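Local coordinates for CLIP-associating protein (Drosophila melanogaster, PDB 4G3A) that tracks microtubule plus ends and stabilises dynamic microtubules in building the mitotic spindle, and is represented here by its N-terminal, HEAT-repeat TOG-like domain, at residues F49-L54 with S74-R79; G53-L58 with L92-D97; S82-Y87 with R115-H120. All coordinates share one frame; numbering follows the deposited sequence.

Interaction 1. Residues F49-L54 with S74-R79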
loop_
_atom_site.group_PDB
_atom_site.type_symbol
_atom_site.label_atom_id
_atom_site.label_comp_id
_atom_site.label_asym_id
_atom_site.label_seq_id
_atom_site.Cartn_x
_atom_site.Cartn_y
_atom_site.Cartn_z
ATOM N N PHE A 49 21.588 8.374 -2.620
ATOM C CA PHE A 49 21.603 9.032 -3.922
ATOM C C PHE A 49 20.602 8.400 -4.882
ATOM O O PHE A 49 19.973 9.091 -5.682
ATOM C CB PHE A 49 23.000 8.994 -4.546
ATOM C CG PHE A 49 23.956 9.991 -3.965
ATOM C CD1 PHE A 49 23.620 11.332 -3.889
ATOM C CD2 PHE A 49 25.206 9.591 -3.523
ATOM C CE1 PHE A 49 24.507 12.252 -3.365
ATOM C CE2 PHE A 49 26.096 10.505 -2.999
ATOM C CZ PHE A 49 25.746 11.838 -2.920
ATOM N N LEU A 50 20.466 7.079 -4.816
ATOM C CA LEU A 50 19.505 6.401 -5.676
ATOM C C LEU A 50 18.095 6.721 -5.213
ATOM O O LEU A 50 17.207 6.970 -6.030
ATOM C CB LEU A 50 19.735 4.891 -5.693
ATOM C CG LEU A 50 18.704 4.138 -6.539
ATOM C CD1 LEU A 50 18.704 4.662 -7.966
ATOM C CD2 LEU A 50 18.963 2.643 -6.512
ATOM N N ILE A 51 17.899 6.719 -3.898
ATOM C CA ILE A 51 16.605 7.068 -3.306
ATOM C C ILE A 51 16.172 8.461 -3.727
ATOM O O ILE A 51 15.041 8.661 -4.164
ATOM C CB ILE A 51 16.646 7.023 -1.778
ATOM C CG1 ILE A 51 17.042 5.624 -1.307
ATOM C CG2 ILE A 51 15.291 7.456 -1.192
ATOM C CD1 ILE A 51 16.066 4.524 -1.747
ATOM N N ASP A 52 17.088 9.419 -3.602
ATOM C CA ASP A 52 16.813 10.795 -3.991
ATOM C C ASP A 52 16.461 10.856 -5.473
ATOM O O ASP A 52 15.557 11.589 -5.873
ATOM C CB ASP A 52 18.016 11.694 -3.695
ATOM C CG ASP A 52 18.372 11.737 -2.216
ATOM O OD1 ASP A 52 17.495 11.443 -1.374
ATOM O OD2 ASP A 52 19.534 12.069 -1.899
ATOM N N GLY A 53 17.174 10.075 -6.279
ATOM C CA GLY A 53 16.957 10.059 -7.717
ATOM C C GLY A 53 15.592 9.526 -8.114
ATOM O O GLY A 53 14.986 10.000 -9.076
ATOM N N LEU A 54 15.107 8.530 -7.382
ATOM C CA LEU A 54 13.827 7.912 -7.699
ATOM C C LEU A 54 12.659 8.853 -7.386
ATOM O O LEU A 54 11.577 8.733 -7.961
ATOM C CB LEU A 54 13.662 6.604 -6.916
ATOM C CG LEU A 54 14.558 5.440 -7.334
ATOM C CD1 LEU A 54 14.478 4.313 -6.323
ATOM C CD2 LEU A 54 14.175 4.950 -8.720
ATOM N N SER A 74 10.299 -1.424 -4.749
ATOM C CA SER A 74 10.011 -2.795 -4.339
ATOM C C SER A 74 11.280 -3.656 -4.373
ATOM O O SER A 74 11.538 -4.440 -3.452
ATOM C CB SER A 74 8.905 -3.409 -5.203
ATOM O OG SER A 74 7.621 -3.065 -4.698
ATOM N N GLU A 75 12.081 -3.502 -5.427
ATOM C CA GLU A 75 13.313 -4.286 -5.550
ATOM C C GLU A 75 14.347 -3.932 -4.476
ATOM O O GLU A 75 14.984 -4.818 -3.913
ATOM C CB GLU A 75 13.909 -4.167 -6.960
ATOM C CG GLU A 75 13.011 -4.757 -8.034
ATOM C CD GLU A 75 12.578 -6.182 -7.716
ATOM O OE1 GLU A 75 13.426 -6.990 -7.265
ATOM O OE2 GLU A 75 11.382 -6.496 -7.910
ATOM N N LEU A 76 14.490 -2.644 -4.173
ATOM C CA LEU A 76 15.359 -2.212 -3.072
ATOM C C LEU A 76 14.872 -2.752 -1.727
ATOM O O LEU A 76 15.673 -3.183 -0.890
ATOM C CB LEU A 76 15.447 -0.683 -3.009
ATOM C CG LEU A 76 16.114 0.011 -4.200
ATOM C CD1 LEU A 76 15.850 1.511 -4.176
ATOM C CD2 LEU A 76 17.611 -0.274 -4.221
ATOM N N ILE A 77 13.555 -2.729 -1.521
ATOM C CA ILE A 77 12.983 -3.273 -0.298
ATOM C C ILE A 77 13.355 -4.744 -0.178
ATOM O O ILE A 77 13.786 -5.195 0.879
ATOM C CB ILE A 77 11.450 -3.138 -0.278
ATOM C CG1 ILE A 77 11.045 -1.680 -0.086
ATOM C CG2 ILE A 77 10.844 -3.989 0.827
ATOM C CD1 ILE A 77 9.651 -1.411 -0.572
ATOM N N LYS A 78 13.179 -5.495 -1.264
ATOM C CA LYS A 78 13.511 -6.916 -1.258
ATOM C C LYS A 78 14.984 -7.159 -0.940
ATOM O O LYS A 78 15.315 -8.066 -0.181
ATOM C CB LYS A 78 13.147 -7.563 -2.590
ATOM C CG LYS A 78 11.665 -7.622 -2.848
ATOM C CD LYS A 78 11.402 -8.119 -4.243
ATOM C CE LYS A 78 10.012 -7.743 -4.693
ATOM N NZ LYS A 78 9.803 -8.198 -6.092
ATOM N N ARG A 79 15.867 -6.340 -1.507
ATOM C CA ARG A 79 17.303 -6.491 -1.271
ATOM C C ARG A 79 17.736 -5.948 0.083
ATOM O O ARG A 79 18.644 -6.495 0.711
ATOM C CB ARG A 79 18.114 -5.767 -2.346
ATOM C CG ARG A 79 18.003 -6.352 -3.722
ATOM C CD ARG A 79 18.919 -5.609 -4.646
ATOM N NE ARG A 79 18.957 -6.214 -5.969
ATOM C CZ ARG A 79 19.960 -6.957 -6.423
ATOM N NH1 ARG A 79 21.027 -7.191 -5.662
ATOM N NH2 ARG A 79 19.894 -7.464 -7.643
#
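Leu76 reaches out from helix 63-80 and sets its forked end against three side chains of helix 47-58: Leu50, Ile51 and Leu54. CD2 of Leu76 lies 3.9 Å from CD2 of Leu50; the two leucines cross at a slant, and the same Leu50 methyl is also 4.1 Å from CD1 of Leu76. That CD1 is the busier branch, meeting all three residues. Leu54 faces it head on, the two side chains pointing at each other tip to tip with 3.8 Å between their CD1 atoms. Ile51 arrives differently: it runs past Leu76 in the opposite direction and touches with its terminal methyl, CD1 of Ile51 standing 3.9 Å from CD1 of Leu76.

Leu50 and Leu54, one turn apart, and the adjoining Ile51 reach the same partner by different first torsions. Leu50 turns its CG away from the backbone N (chi1 177°), whereas in Ile51 and Leu54 the branch that touches Leu76 lies beside the backbone N instead. The side chains meet by their ends, methyl on methyl, which goes with the wide spacing of the segment axes, 12.5 Å at their closest. The segments run nearly antiparallel, at 156°, and no hydrogen bond crosses between them. The interface is small, 122 Å² in all, and Leu76 supplies more than half of it.

The four apolar residues are buried. This is the antiparallel helix pair of HEAT repeat 1, and the preceding helices help to seal it: Leu9 and Met16 of helix 9-18 touch Leu50, Leu31 of helix 21-36 touches Leu54, and Leu35 packs on Leu76. Tyr87, in the loop before helix 88-98, rests against Ile51.

Interaction 2. Residues G53-L58 with L92-D97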
loop_
_atom_site.group_PDB
_atom_site.type_symbol
_atom_site.label_atom_id
_atom_site.label_comp_id
_atom_site.label_asym_id
_atom_site.label_seq_id
_atom_site.Cartn_x
_atom_site.Cartn_y
_atom_site.Cartn_z
ATOM N N GLY A 53 17.174 10.075 -6.279
ATOM C CA GLY A 53 16.957 10.059 -7.717
ATOM C C GLY A 53 15.592 9.526 -8.114
ATOM O O GLY A 53 14.986 10.000 -9.076
ATOM N N LEU A 54 15.107 8.530 -7.382
ATOM C CA LEU A 54 13.827 7.912 -7.699
ATOM C C LEU A 54 12.659 8.853 -7.386
ATOM O O LEU A 54 11.577 8.733 -7.961
ATOM C CB LEU A 54 13.662 6.604 -6.916
ATOM C CG LEU A 54 14.558 5.440 -7.334
ATOM C CD1 LEU A 54 14.478 4.313 -6.323
ATOM C CD2 LEU A 54 14.175 4.950 -8.720
HETATM N N MSE A 55 12.891 9.787 -6.470
HETATM C CA MSE A 55 11.819 10.622 -5.931
HETATM C C MSE A 55 11.089 11.477 -6.975
HETATM O O MSE A 55 9.862 11.507 -6.991
HETATM C CB MSE A 55 12.322 11.463 -4.755
HETATM C CG MSE A 55 12.643 10.632 -3.522
HETATM SE SE MSE A 55 11.095 9.580 -2.921
HETATM C CE MSE A 55 9.814 11.047 -2.831
ATOM N N PRO A 56 11.838 12.172 -7.850
ATOM C CA PRO A 56 11.169 12.911 -8.930
ATOM C C PRO A 56 10.376 12.005 -9.877
ATOM O O PRO A 56 9.386 12.446 -10.458
ATOM C CB PRO A 56 12.335 13.576 -9.672
ATOM C CG PRO A 56 13.390 13.723 -8.638
ATOM C CD PRO A 56 13.272 12.506 -7.761
ATOM N N TRP A 57 10.816 10.764 -10.047
ATOM C CA TRP A 57 10.087 9.812 -10.873
ATOM C C TRP A 57 8.767 9.464 -10.171
ATOM O O TRP A 57 7.685 9.495 -10.763
ATOM C CB TRP A 57 10.912 8.536 -11.054
ATOM C CG TRP A 57 12.135 8.671 -11.935
ATOM C CD1 TRP A 57 12.677 9.824 -12.428
ATOM C CD2 TRP A 57 12.955 7.600 -12.426
ATOM N NE1 TRP A 57 13.788 9.536 -13.192
ATOM C CE2 TRP A 57 13.978 8.179 -13.208
ATOM C CE3 TRP A 57 12.924 6.208 -12.278
ATOM C CZ2 TRP A 57 14.956 7.415 -13.840
ATOM C CZ3 TRP A 57 13.898 5.450 -12.909
ATOM C CH2 TRP A 57 14.902 6.056 -13.678
ATOM N N LEU A 58 8.870 9.117 -8.898
ATOM C CA LEU A 58 7.702 8.709 -8.132
ATOM C C LEU A 58 6.703 9.857 -8.016
ATOM O O LEU A 58 5.510 9.672 -8.244
ATOM C CB LEU A 58 8.125 8.248 -6.744
ATOM C CG LEU A 58 6.991 7.883 -5.787
ATOM C CD1 LEU A 58 6.238 6.693 -6.331
ATOM C CD2 LEU A 58 7.554 7.597 -4.414
ATOM N N LEU A 92 6.916 6.828 1.692
ATOM C CA LEU A 92 5.531 6.446 1.996
ATOM C C LEU A 92 4.458 7.469 1.600
ATOM O O LEU A 92 3.442 7.096 1.020
ATOM C CB LEU A 92 5.367 6.065 3.472
ATOM C CG LEU A 92 4.155 5.166 3.762
ATOM C CD1 LEU A 92 4.257 3.856 2.968
ATOM C CD2 LEU A 92 4.015 4.870 5.247
ATOM N N PRO A 93 4.669 8.758 1.916
ATOM C CA PRO A 93 3.586 9.699 1.603
ATOM C C PRO A 93 3.226 9.729 0.118
ATOM O O PRO A 93 2.071 9.959 -0.209
ATOM C CB PRO A 93 4.163 11.051 2.046
ATOM C CG PRO A 93 5.133 10.692 3.126
ATOM C CD PRO A 93 5.754 9.402 2.686
ATOM N N HIS A 94 4.186 9.496 -0.772
ATOM C CA HIS A 94 3.895 9.562 -2.206
ATOM C C HIS A 94 3.359 8.239 -2.769
ATOM O O HIS A 94 2.636 8.223 -3.765
ATOM C CB HIS A 94 5.133 10.047 -2.961
ATOM C CG HIS A 94 5.646 11.345 -2.435
ATOM N ND1 HIS A 94 6.755 11.431 -1.617
ATOM C CD2 HIS A 94 5.161 12.600 -2.544
ATOM C CE1 HIS A 94 6.950 12.691 -1.280
ATOM N NE2 HIS A 94 5.993 13.424 -1.825
ATOM N N VAL A 95 3.736 7.138 -2.132
ATOM C CA VAL A 95 3.168 5.844 -2.461
ATOM C C VAL A 95 1.681 5.860 -2.126
ATOM O O VAL A 95 0.856 5.381 -2.893
ATOM C CB VAL A 95 3.847 4.735 -1.672
ATOM C CG1 VAL A 95 3.169 3.403 -1.965
ATOM C CG2 VAL A 95 5.335 4.690 -2.039
ATOM N N ILE A 96 1.352 6.436 -0.979
ATOM C CA ILE A 96 -0.040 6.613 -0.582
ATOM C C ILE A 96 -0.828 7.346 -1.665
ATOM O O ILE A 96 -1.878 6.868 -2.104
ATOM C CB ILE A 96 -0.140 7.382 0.751
ATOM C CG1 ILE A 96 0.328 6.485 1.905
ATOM C CG2 ILE A 96 -1.583 7.886 0.986
ATOM C CD1 ILE A 96 0.420 7.204 3.240
ATOM N N ASP A 97 -0.319 8.500 -2.099
ATOM C CA ASP A 97 -0.957 9.257 -3.170
ATOM C C ASP A 97 -1.185 8.407 -4.420
ATOM O O ASP A 97 -2.191 8.571 -5.103
ATOM C CB ASP A 97 -0.134 10.498 -3.535
ATOM C CG ASP A 97 -0.260 11.608 -2.502
ATOM O OD1 ASP A 97 -1.189 11.554 -1.664
ATOM O OD2 ASP A 97 0.572 12.528 -2.526
#
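Leu58 and selenomethionine Met55, one turn apart on helix 47-58, both pack against His94 of helix 88-98, but in different surroundings. In the buried part, Leu58 packs against the root of the histidine: CD2 of Leu58 lies 3.7 Å from CB of His94, with the two side chains slanting across each other. Leu58 carries its CG opposite the backbone N (chi1 176°) and points toward the other helix. Its hold on the buried Val95 is looser, with CD2 of Leu58 4.4 Å from CG2 of Val95.

The outer contact is a single close methyl approach at the rim. Partly exposed, Met55 bends at chi2 and chi3 and brings its methyl round to the imidazole, where CE of Met55 stands 3.3 Å from ND1 of His94. It comes to the ring obliquely, while the two side chains cross at about a right angle. No hydrogen bond joins the segments. Leu58 O accepts one from Arg98 NH2, just beyond.

The segments run almost parallel, 22° apart, with axes 10.8 Å from each other. Equivalent helices of HEAT repeats 1 and 2 thus stand side by side, the parallel stacking of successive repeats that builds the elongated array of a TOG domain.

Interaction 3. Residues S82-Y87 with R115-H120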
loop_
_atom_site.group_PDB
_atom_site.type_symbol
_atom_site.label_atom_id
_atom_site.label_comp_id
_atom_site.label_asym_id
_atom_site.label_seq_id
_atom_site.Cartn_x
_atom_site.Cartn_y
_atom_site.Cartn_z
ATOM N N SER A 82 15.138 -4.717 6.322
ATOM C CA SER A 82 14.958 -3.719 7.375
ATOM C C SER A 82 15.796 -2.470 7.132
ATOM O O SER A 82 15.475 -1.394 7.632
ATOM C CB SER A 82 15.237 -4.310 8.771
ATOM O OG SER A 82 16.600 -4.669 8.936
ATOM N N ASP A 83 16.874 -2.610 6.366
ATOM C CA ASP A 83 17.733 -1.467 6.087
ATOM C C ASP A 83 16.988 -0.378 5.310
ATOM O O ASP A 83 17.290 0.810 5.443
ATOM C CB ASP A 83 19.017 -1.904 5.368
ATOM C CG ASP A 83 19.923 -2.745 6.257
ATOM O OD1 ASP A 83 19.936 -2.519 7.488
ATOM O OD2 ASP A 83 20.620 -3.636 5.733
ATOM N N PHE A 84 15.995 -0.785 4.526
ATOM C CA PHE A 84 15.191 0.167 3.766
ATOM C C PHE A 84 14.451 1.159 4.657
ATOM O O PHE A 84 14.057 2.233 4.204
ATOM C CB PHE A 84 14.173 -0.553 2.872
ATOM C CG PHE A 84 13.481 0.362 1.896
ATOM C CD1 PHE A 84 12.300 1.005 2.237
ATOM C CD2 PHE A 84 14.030 0.587 0.636
ATOM C CE1 PHE A 84 11.671 1.854 1.343
ATOM C CE2 PHE A 84 13.412 1.434 -0.268
ATOM C CZ PHE A 84 12.233 2.069 0.076
ATOM N N ASN A 85 14.258 0.805 5.923
ATOM C CA ASN A 85 13.367 1.587 6.780
ATOM C C ASN A 85 13.881 3.000 7.006
ATOM O O ASN A 85 13.168 3.849 7.530
ATOM C CB ASN A 85 13.093 0.879 8.114
ATOM C CG ASN A 85 11.835 1.386 8.791
ATOM O OD1 ASN A 85 10.868 1.766 8.125
ATOM N ND2 ASN A 85 11.841 1.401 10.120
ATOM N N ALA A 86 15.119 3.249 6.591
ATOM C CA ALA A 86 15.686 4.588 6.643
ATOM C C ALA A 86 14.971 5.520 5.671
ATOM O O ALA A 86 15.016 6.738 5.818
ATOM C CB ALA A 86 17.174 4.542 6.329
ATOM N N TYR A 87 14.306 4.943 4.676
ATOM C CA TYR A 87 13.713 5.736 3.606
ATOM C C TYR A 87 12.184 5.752 3.635
ATOM O O TYR A 87 11.546 6.511 2.903
ATOM C CB TYR A 87 14.210 5.216 2.260
ATOM C CG TYR A 87 15.714 5.069 2.219
ATOM C CD1 TYR A 87 16.532 6.189 2.247
ATOM C CD2 TYR A 87 16.315 3.815 2.169
ATOM C CE1 TYR A 87 17.911 6.071 2.217
ATOM C CE2 TYR A 87 17.700 3.687 2.137
ATOM C CZ TYR A 87 18.491 4.821 2.162
ATOM O OH TYR A 87 19.868 4.714 2.131
ATOM N N ARG A 115 2.874 -4.184 0.324
ATOM C CA ARG A 115 2.992 -5.573 0.773
ATOM C C ARG A 115 4.465 -5.986 0.929
ATOM O O ARG A 115 4.823 -6.725 1.850
ATOM C CB ARG A 115 2.233 -6.512 -0.172
ATOM C CG ARG A 115 0.712 -6.280 -0.154
ATOM C CD ARG A 115 -0.060 -7.471 -0.738
ATOM N NE ARG A 115 0.232 -7.688 -2.153
ATOM C CZ ARG A 115 -0.407 -7.073 -3.145
ATOM N NH1 ARG A 115 -1.366 -6.196 -2.877
ATOM N NH2 ARG A 115 -0.090 -7.326 -4.405
ATOM N N ASP A 116 5.318 -5.492 0.034
ATOM C CA ASP A 116 6.745 -5.805 0.099
ATOM C C ASP A 116 7.386 -5.258 1.377
ATOM O O ASP A 116 8.204 -5.933 1.999
ATOM C CB ASP A 116 7.484 -5.308 -1.151
ATOM C CG ASP A 116 7.153 -6.124 -2.398
ATOM O OD1 ASP A 116 6.779 -7.314 -2.283
ATOM O OD2 ASP A 116 7.271 -5.568 -3.505
ATOM N N LEU A 117 7.002 -4.053 1.784
ATOM C CA LEU A 117 7.489 -3.499 3.049
ATOM C C LEU A 117 7.252 -4.456 4.221
ATOM O O LEU A 117 8.091 -4.601 5.111
ATOM C CB LEU A 117 6.818 -2.154 3.351
ATOM C CG LEU A 117 7.141 -0.923 2.495
ATOM C CD1 LEU A 117 6.196 0.232 2.819
ATOM C CD2 LEU A 117 8.606 -0.475 2.692
HETATM N N MSE A 118 6.092 -5.098 4.222
HETATM C CA MSE A 118 5.723 -5.987 5.311
HETATM C C MSE A 118 6.346 -7.366 5.117
HETATM O O MSE A 118 6.914 -7.928 6.043
HETATM C CB MSE A 118 4.197 -6.088 5.414
HETATM C CG MSE A 118 3.545 -4.775 5.806
HETATM SE SE MSE A 118 1.593 -4.981 6.051
HETATM C CE MSE A 118 1.107 -5.017 4.172
ATOM N N GLU A 119 6.252 -7.911 3.912
ATOM C CA GLU A 119 6.781 -9.250 3.682
ATOM C C GLU A 119 8.285 -9.294 3.962
ATOM O O GLU A 119 8.784 -10.241 4.565
ATOM C CB GLU A 119 6.489 -9.738 2.260
ATOM C CG GLU A 119 6.944 -11.182 2.019
ATOM C CD GLU A 119 6.492 -11.754 0.676
ATOM O OE1 GLU A 119 5.720 -11.088 -0.046
ATOM O OE2 GLU A 119 6.910 -12.887 0.350
ATOM N N HIS A 120 9.000 -8.252 3.554
ATOM C CA HIS A 120 10.448 -8.230 3.747
ATOM C C HIS A 120 10.877 -7.532 5.032
ATOM O O HIS A 120 12.042 -7.179 5.204
ATOM C CB HIS A 120 11.141 -7.669 2.503
ATOM C CG HIS A 120 10.791 -8.431 1.267
ATOM N ND1 HIS A 120 11.486 -9.553 0.867
ATOM C CD2 HIS A 120 9.776 -8.281 0.388
ATOM C CE1 HIS A 120 10.927 -10.044 -0.223
ATOM N NE2 HIS A 120 9.885 -9.298 -0.533
#
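Phe84, in the turn that links HEAT repeat 1 to HEAT repeat 2, packs against Leu117 in the last turn of helix 104-119. The touching branch of the leucine is CD2, which lies 4.0 Å from CD1 and 4.1 Å from CE1 of Phe84. It comes obliquely to the CD1-CE1 bond of the ring, and the two side chains cross at a slant. Phe84 is aimed at the helix with its ring swung away from the backbone N (chi1 -170°). Leu117 starts out across the line between the segments, but its outer methyl bends in to meet the ring.

The turn holds its own shape. Residues 82-84 are 3-10 helical, and i-to-i+3 hydrogen bonds run from Asn85 N to Ser82 O at 3.0 Å and from Tyr87 N to Phe84 O at 2.8 Å. CB of Tyr87 lies over the rim of one face of the Phe84 ring. Beyond the ring the segments come near one another again at Ser82 and His120, where the backbones approach without a hydrogen bond; His120 is the residue at which the chain leaves the helix.

Phe84 and Leu117 are both buried, and Ile77 of helix 63-80 and Val122 in the next linking turn touch each of them. Phe73 adds to the cover of Phe84, and Leu128 of helix 125-136 to that of Leu117. The contact thus anchors an inter-repeat turn to the end of the second helix of the following repeat. Such turns line one long edge of a HEAT array; in TOG domains the other edge, formed by the turns within repeats, is the one that usually faces tubulin.

From the N terminus, helix 47-58 opens both interaction 1 and interaction 2, which share Gly53 and Leu54. Interaction 1 closes first, over 19 intervening residues, and ties the two helices of HEAT repeat 1 together. Interaction 2 closes over 33 residues, with segment 74-79 inside its span, and joins repeat 1 to the first helix of repeat 2. Interaction 3 crosses it, the order along the chain being 53-58, 82-87, 92-97, 115-120; it closes over 27 residues and ties the turn between the repeats to the end of the second helix of repeat 2. Helix 104-119 connects the sites: Asp116 probably hydrogen-bonds Ser74, and Leu117 packs on Ile77 and Leu92.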